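Local atomic coordinates of chitinase (Pyrococcus furiosus, PDB entry 2CWR), a protein that binds chitin as the chitin-binding domain of a hyperthermophilic chitinase, probably holding the enzyme to its polysaccharide substrate. Residues K57-N61 with G62-F66. Numbering follows the deposited sequence.
Sequences KQEGN and GYVIF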
loop_
_atom_site.group_PDB
_atom_site.type_symbol
_atom_site.label_atom_id
_atom_site.label_comp_id
_atom_site.label_asym_id
_atom_site.label_seq_id
_atom_site.Cartn_x
_atom_site.Cartn_y
_atom_site.Cartn_z
ATOM N N LYS A 57 0.329 -8.940 -4.210
ATOM C CA LYS A 57 -0.689 -8.010 -4.684
ATOM C C LYS A 57 -1.936 -8.676 -5.242
ATOM O O LYS A 57 -1.854 -9.696 -5.916
ATOM C CB LYS A 57 -0.089 -7.118 -5.779
ATOM C CG LYS A 57 -1.065 -6.127 -6.408
ATOM C CD LYS A 57 -0.490 -5.460 -7.664
ATOM C CE LYS A 57 -0.389 -6.450 -8.831
ATOM N NZ LYS A 57 -0.025 -5.805 -10.131
ATOM N N GLN A 58 -3.085 -8.083 -4.945
ATOM C CA GLN A 58 -4.362 -8.549 -5.469
ATOM C C GLN A 58 -4.974 -7.286 -6.049
ATOM O O GLN A 58 -5.098 -6.277 -5.358
ATOM C CB GLN A 58 -5.265 -9.105 -4.369
ATOM C CG GLN A 58 -6.604 -9.583 -4.921
ATOM C CD GLN A 58 -7.446 -10.307 -3.898
ATOM O OE1 GLN A 58 -6.975 -11.228 -3.232
ATOM N NE2 GLN A 58 -8.706 -9.905 -3.778
ATOM N N GLU A 59 -5.352 -7.340 -7.319
ATOM C CA GLU A 59 -5.897 -6.169 -7.987
ATOM C C GLU A 59 -7.255 -6.441 -8.623
ATOM O O GLU A 59 -7.504 -7.525 -9.159
ATOM C CB GLU A 59 -4.888 -5.703 -9.046
ATOM C CG GLU A 59 -4.911 -4.222 -9.362
ATOM C CD GLU A 59 -3.667 -3.763 -10.119
ATOM O OE1 GLU A 59 -3.578 -2.559 -10.453
ATOM O OE2 GLU A 59 -2.772 -4.604 -10.374
ATOM N N GLY A 60 -8.132 -5.446 -8.542
ATOM C CA GLY A 60 -9.462 -5.553 -9.112
ATOM C C GLY A 60 -9.849 -4.217 -9.720
ATOM O O GLY A 60 -8.981 -3.391 -10.008
ATOM N N ASN A 61 -11.145 -3.994 -9.910
ATOM C CA ASN A 61 -11.625 -2.742 -10.492
ATOM C C ASN A 61 -11.255 -1.518 -9.653
ATOM O O ASN A 61 -11.919 -1.208 -8.665
ATOM C CB ASN A 61 -13.147 -2.790 -10.672
ATOM C CG ASN A 61 -13.588 -3.850 -11.665
ATOM O OD1 ASN A 61 -14.777 -3.985 -11.957
ATOM N ND2 ASN A 61 -12.631 -4.608 -12.190
ATOM N N GLY A 62 -10.188 -0.832 -10.053
ATOM C CA GLY A 62 -9.754 0.363 -9.347
ATOM C C GLY A 62 -9.267 0.181 -7.919
ATOM O O GLY A 62 -9.023 1.162 -7.218
ATOM N N TYR A 63 -9.120 -1.063 -7.479
ATOM C CA TYR A 63 -8.653 -1.332 -6.123
ATOM C C TYR A 63 -7.467 -2.283 -6.121
ATOM O O TYR A 63 -7.365 -3.162 -6.974
ATOM C CB TYR A 63 -9.779 -1.928 -5.274
ATOM C CG TYR A 63 -10.663 -0.901 -4.599
ATOM C CD1 TYR A 63 -10.149 -0.039 -3.629
ATOM C CD2 TYR A 63 -12.016 -0.794 -4.923
ATOM C CE1 TYR A 63 -10.962 0.903 -2.993
ATOM C CE2 TYR A 63 -12.837 0.143 -4.294
ATOM C CZ TYR A 63 -12.304 0.987 -3.332
ATOM O OH TYR A 63 -13.111 1.912 -2.707
ATOM N N VAL A 64 -6.570 -2.094 -5.162
ATOM C CA VAL A 64 -5.401 -2.950 -5.035
ATOM C C VAL A 64 -5.245 -3.291 -3.562
ATOM O O VAL A 64 -5.413 -2.431 -2.698
ATOM C CB VAL A 64 -4.116 -2.243 -5.519
ATOM C CG1 VAL A 64 -2.930 -3.193 -5.423
ATOM C CG2 VAL A 64 -4.297 -1.760 -6.943
ATOM N N ILE A 65 -4.934 -4.549 -3.278
ATOM C CA ILE A 65 -4.756 -4.992 -1.904
ATOM C C ILE A 65 -3.363 -5.573 -1.762
ATOM O O ILE A 65 -2.998 -6.508 -2.473
ATOM C CB ILE A 65 -5.786 -6.080 -1.519
ATOM C CG1 ILE A 65 -7.205 -5.533 -1.679
ATOM C CG2 ILE A 65 -5.548 -6.542 -0.086
ATOM C CD1 ILE A 65 -8.279 -6.558 -1.402
ATOM N N PHE A 66 -2.581 -5.009 -0.848
ATOM C CA PHE A 66 -1.234 -5.497 -0.607
ATOM C C PHE A 66 -1.195 -6.253 0.713
ATOM O O PHE A 66 -1.784 -5.824 1.705
ATOM C CB PHE A 66 -0.240 -4.332 -0.562
ATOM C CG PHE A 66 0.054 -3.734 -1.905
ATOM C CD1 PHE A 66 0.809 -4.437 -2.840
ATOM C CD2 PHE A 66 -0.423 -2.468 -2.239
ATOM C CE1 PHE A 66 1.086 -3.890 -4.091
ATOM C CE2 PHE A 66 -0.153 -1.909 -3.490
ATOM C CZ PHE A 66 0.604 -2.620 -4.417
#
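Gln58 and Ile65 form a hydrogen-bonded antiparallel pair in the hairpin of strands 55-60 and 63-68, with Ile65 N to Gln58 O at 2.7 Å and Gln58 N to Ile65 O at 2.9 Å. Nearer the turn, Gly60 N bonds almost straight to Tyr63 O (2.9 Å, 172° at the hydrogen), whereas the return bond from Tyr63 N to Gly60 O is weak. Lys57, Glu59, Val64 and Phe66 share the face turned to strand 48-53 of the second sheet. Lys57 CG, swung anti to the backbone N (chi1 178°), lies 3.6 Å from Val64 CG1, and Lys57 CB is 3.8 Å from Phe66 CE1. Val64 CG1 also sits over one face of the Phe66 ring, toward its rim, while Val64 CG2 packs 3.5 Å from Glu59 CG. A bend at chi3 (70°) carries Lys57 NZ to Glu59 OE2, a 3.0 Å salt bridge. An alanine in place of Lys57 would probably leave Glu59 OE2 without this charge partner and open a gap beside Val64 CG1. On the other face, Gln58 NE2 comes to 4.1 Å from Ile65 CD1. Phe66 stacks on Phe81 in the core. One face thus joins apolar packing to a bordering ion pair on strand 55-60.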